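Side-chain contacts in putative phosphatase (Bacteroides thetaiotaomicron, PDB 3KYA), which is a putative phosphatase of unproven activity, a zinc-binding protein whose IPT/TIG domain precedes what appears to be a six-bladed beta-propeller: residues 165-168 with 173-176; 142-147 with 152-157. All blocks are in the same frame, centred on the assembly; numbering follows the deposited sequence.

Interaction 1: 165-168 with 173-176. With ZN (zinc ion), chain X.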
# COMPACT_ATOMS: atom_id res chain seq x y z
N GLN A 165 17.55 26.02 22.01
CA GLN A 165 18.68 26.19 21.10
C GLN A 165 18.26 26.48 19.67
O GLN A 165 17.14 26.17 19.24
CB GLN A 165 19.56 24.94 21.14
CG GLN A 165 20.25 24.71 22.49
CD GLN A 165 21.24 23.56 22.44
OE1 GLN A 165 20.90 22.44 22.07
NE2 GLN A 165 22.49 23.85 22.81
N LEU A 166 19.18 27.12 18.94
CA LEU A 166 19.02 27.44 17.54
C LEU A 166 20.00 26.60 16.73
O LEU A 166 21.22 26.70 16.91
CB LEU A 166 19.33 28.92 17.29
CG LEU A 166 19.38 29.34 15.82
CD1 LEU A 166 18.06 29.05 15.09
CD2 LEU A 166 19.76 30.82 15.71
N ILE A 167 19.43 25.78 15.84
CA ILE A 167 20.18 24.99 14.86
C ILE A 167 20.12 25.87 13.60
O ILE A 167 19.08 25.92 12.93
CB ILE A 167 19.53 23.60 14.64
CG1 ILE A 167 19.42 22.83 15.96
CG2 ILE A 167 20.26 22.81 13.55
CD1 ILE A 167 18.35 21.67 15.96
N ASP A 168 21.21 26.59 13.29
CA ASP A 168 21.24 27.52 12.16
C ASP A 168 21.79 26.78 10.95
O ASP A 168 22.98 26.52 10.84
CB ASP A 168 22.05 28.79 12.49
CG ASP A 168 21.84 29.92 11.46
OD1 ASP A 168 21.71 29.61 10.26
OD2 ASP A 168 21.83 31.12 11.86
N MSE A 173 25.84 26.28 12.55
CA MSE A 173 26.23 26.59 13.92
C MSE A 173 25.09 26.32 14.86
O MSE A 173 23.94 26.63 14.55
CB MSE A 173 26.56 28.09 14.04
CG MSE A 173 27.74 28.60 13.24
SE MSE A 173 29.42 27.99 13.99
CE MSE A 173 29.11 28.50 15.81
N LEU A 174 25.40 25.73 16.02
CA LEU A 174 24.46 25.51 17.11
C LEU A 174 24.71 26.57 18.16
O LEU A 174 25.86 26.80 18.56
CB LEU A 174 24.65 24.14 17.76
CG LEU A 174 23.76 23.77 18.95
CD1 LEU A 174 22.31 23.54 18.50
CD2 LEU A 174 24.28 22.52 19.67
N SER A 175 23.65 27.23 18.61
CA SER A 175 23.75 28.25 19.65
C SER A 175 22.61 28.08 20.66
O SER A 175 21.67 27.28 20.45
CB SER A 175 23.77 29.67 19.03
OG SER A 175 22.56 29.92 18.32
N SER A 176 22.71 28.82 21.77
CA SER A 176 21.72 28.79 22.85
C SER A 176 21.23 30.21 23.18
O SER A 176 21.56 30.76 24.24
CB SER A 176 22.32 28.13 24.09
OG SER A 176 22.80 26.84 23.80
ZN ZN X . 20.97 32.83 11.14
O HOH W 1 21.14 32.17 9.40
O HOH W 2 20.34 34.70 10.23
O HOH W 3 21.39 33.64 12.80
O HOH W 4 23.05 33.81 11.09
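Gln165 reaches across to Ser176 with its amide: NE2 donates to Ser176 OG over 3.2 Å in a nearly straight bond (168° at the hydrogen), with the hydroxyl oxygen lying almost in the amide plane. The amide's other end is fixed by Tyr158 OH, which hydrogen-bonds OE1, and Ser176 OG is also bonded to Asp124 OD2, so the group is held against rotation from both ends. Between the strands, antiparallel backbone bonds join Leu166 to Ser175 in both directions, the closer being Leu166 N to Ser175 O at 2.9 Å. Asp168 N donates to Met173 O, here selenomethionine, at 3.0 Å; the return bond from Met173 N is weak.

Asp168 turns its carboxylate away from the partner strand. With CG anti to the backbone N (chi1 -167°), OD2 binds the zinc ion at 2.0 Å, whereas OD1 stays 3.4 Å from zinc and accepts a hydrogen bond from water 1, itself a zinc ligand. Lys170 N also bonds OD1, positioning the carboxylate as a single-oxygen ligand.

Leu174 swings its end back toward the other strand and lays its methyls against the Gln165 amide, CD2 lying 3.9 Å from Gln165 NE2. Its CD1 also meets Ile167 CG1 at 3.9 Å, the two side chains crossing at a slant. On the face shared with Asp168, Ser175 OG lies 3.5 Å from Leu166 CB.

The hairpin forms the outer part of what appears to be a propeller blade (strands 141-147, 153-159, 161-168 and 173-178). Strand 153-159 flanks 165-168, with Ile156 against both Gln165 and Ile167; the short strand 125-126 is added at the edge beside 173-176, where Leu174 and Gly125 share a backbone hydrogen bond.

Interaction 2: 142-147 with 152-157. With ZN (zinc ion), chain X.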
# COMPACT_ATOMS: atom_id res chain seq x y z
N GLY A 142 13.21 15.98 23.09
CA GLY A 142 12.99 17.30 22.47
C GLY A 142 11.94 17.40 21.39
O GLY A 142 11.38 16.39 20.96
N ARG A 143 11.63 18.65 21.03
CA ARG A 143 10.71 18.97 19.94
C ARG A 143 11.33 20.05 19.06
O ARG A 143 12.06 20.92 19.53
CB ARG A 143 9.36 19.45 20.46
CG ARG A 143 8.58 18.39 21.24
CD ARG A 143 8.14 17.23 20.34
NE ARG A 143 7.24 16.34 21.05
CZ ARG A 143 7.61 15.42 21.94
NH1 ARG A 143 8.89 15.24 22.26
NH2 ARG A 143 6.69 14.66 22.51
N LEU A 144 10.99 20.00 17.78
CA LEU A 144 11.54 20.90 16.78
C LEU A 144 10.52 21.88 16.20
O LEU A 144 9.34 21.55 16.07
CB LEU A 144 12.13 20.06 15.64
CG LEU A 144 13.32 19.16 15.92
CD1 LEU A 144 13.62 18.27 14.69
CD2 LEU A 144 14.58 19.95 16.32
N ALA A 145 10.98 23.07 15.82
CA ALA A 145 10.12 24.06 15.15
C ALA A 145 10.91 25.08 14.36
O ALA A 145 11.86 25.66 14.88
CB ALA A 145 9.20 24.78 16.17
N PHE A 146 10.55 25.27 13.09
CA PHE A 146 11.16 26.32 12.27
C PHE A 146 10.62 27.70 12.59
O PHE A 146 9.45 27.85 12.92
CB PHE A 146 10.84 26.16 10.78
CG PHE A 146 11.49 24.99 10.09
CD1 PHE A 146 12.86 24.94 9.91
CD2 PHE A 146 10.71 23.96 9.56
CE1 PHE A 146 13.46 23.88 9.25
CE2 PHE A 146 11.31 22.89 8.91
CZ PHE A 146 12.67 22.85 8.75
N ASP A 147 11.46 28.73 12.43
CA ASP A 147 10.98 30.10 12.45
C ASP A 147 10.16 30.25 11.15
O ASP A 147 10.71 30.09 10.07
CB ASP A 147 12.15 31.07 12.47
CG ASP A 147 11.74 32.55 12.49
OD1 ASP A 147 10.59 32.88 12.14
OD2 ASP A 147 12.60 33.40 12.83
N ASP A 152 15.87 28.66 7.66
CA ASP A 152 17.26 28.37 8.00
C ASP A 152 17.39 28.26 9.54
O ASP A 152 18.38 27.72 10.04
CB ASP A 152 18.21 29.48 7.52
CG ASP A 152 18.31 29.58 6.01
OD1 ASP A 152 18.01 28.60 5.31
OD2 ASP A 152 18.75 30.65 5.52
N HIS A 153 16.41 28.80 10.27
CA HIS A 153 16.44 28.77 11.73
C HIS A 153 15.52 27.70 12.29
O HIS A 153 14.30 27.85 12.25
CB HIS A 153 16.11 30.13 12.34
CG HIS A 153 17.18 31.16 12.14
ND1 HIS A 153 17.00 32.49 12.44
CD2 HIS A 153 18.43 31.05 11.62
CE1 HIS A 153 18.10 33.15 12.17
NE2 HIS A 153 18.98 32.31 11.66
N LEU A 154 16.14 26.62 12.77
CA LEU A 154 15.44 25.48 13.36
C LEU A 154 15.66 25.48 14.87
O LEU A 154 16.80 25.30 15.35
CB LEU A 154 15.94 24.18 12.74
CG LEU A 154 15.30 22.89 13.25
CD1 LEU A 154 13.76 22.92 13.04
CD2 LEU A 154 15.93 21.68 12.58
N TYR A 155 14.60 25.71 15.62
CA TYR A 155 14.67 25.74 17.09
C TYR A 155 14.36 24.37 17.67
O TYR A 155 13.58 23.58 17.11
CB TYR A 155 13.72 26.80 17.67
CG TYR A 155 14.09 28.25 17.38
CD1 TYR A 155 15.10 28.90 18.11
CD2 TYR A 155 13.43 28.99 16.40
CE1 TYR A 155 15.45 30.22 17.84
CE2 TYR A 155 13.77 30.32 16.12
CZ TYR A 155 14.77 30.94 16.86
OH TYR A 155 15.13 32.26 16.61
N ILE A 156 14.99 24.09 18.81
CA ILE A 156 14.77 22.86 19.54
C ILE A 156 14.59 23.18 21.03
O ILE A 156 15.39 23.94 21.61
CB ILE A 156 15.91 21.83 19.31
CG1 ILE A 156 15.61 20.51 20.04
CG2 ILE A 156 17.30 22.41 19.69
CD1 ILE A 156 16.51 19.34 19.62
N CYS A 157 13.52 22.65 21.61
CA CYS A 157 13.25 22.79 23.03
C CYS A 157 13.32 21.40 23.65
O CYS A 157 13.06 20.38 22.98
CB CYS A 157 11.91 23.45 23.31
SG CYS A 157 10.44 22.57 22.76
ZN ZN X . 20.97 32.83 11.14
O HOH W 5 14.90 33.29 14.10
O HOH W 2 20.34 34.70 10.23
O HOH W 3 21.39 33.64 12.80
O HOH W 4 23.05 33.81 11.09
O HOH W 1 21.14 32.17 9.40
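Phe146 and Leu154 are brought together by different first torsions: Phe146 sets CG beside its backbone N (chi1 -70°), while Leu154 sets CG anti to it (chi1 180°). Leu154 CD1 therefore sits over one face of the Phe146 ring, 4.1 Å from its centroid and displaced toward the rim, a CH-pi contact. On the same side of the sheet, Leu144 and Ile156 run side by side, Leu144 CD2 resting 3.8 Å from Ile156 CB; Val450 of strand 446-452 packs on Leu144, Phe146 and Leu154. Tyr155 projects from the other face, with Asp147 CB at the edge of its ring.

Antiparallel backbone bonds pair Arg143 with Cys157 and Ala145 with Tyr155, and Asp147 N also bonds His153 O at 3.0 Å.

Beside that last bond, water 5 links three side chains. It donates to Asp147 OD2 (2.6 Å), accepts from His153 ND1 (2.8 Å) in the plane of the imidazole, and bonds Tyr155 OH (2.7 Å). Asp147 OD2 also forms a salt bridge with Arg228.

With ND1 donating to this water, His153 presents NE2 to the zinc ion at 2.1 Å. Together with the zinc bond, the water steadies the ring as a second-shell contact; the polarising effect of Asp147, relayed by the water and shared with Arg228, may favour NE2 as a donor to zinc but is probably modest.

Interactions 2 and 1 are successive hairpins of one antiparallel sheet, their centres about 9 Å apart, joined where strand 153-159 runs beside 161-168. Ile167 N lies 2.7 Å from Leu154 O, and Ile156 N lies 3.0 Å from Gln165 O, both probable hydrogen bonds; Leu166 CD1 packs 3.5 Å from His153 CB. Each contact supplies one protein ligand to the same zinc: His153 NE2 and Asp168 OD2 stand 3.1 Å apart, and waters 1 to 4 complete six-fold coordination. Zinc thus ties the neighbouring strands together at one end. Whether this zinc has any catalytic role is not established.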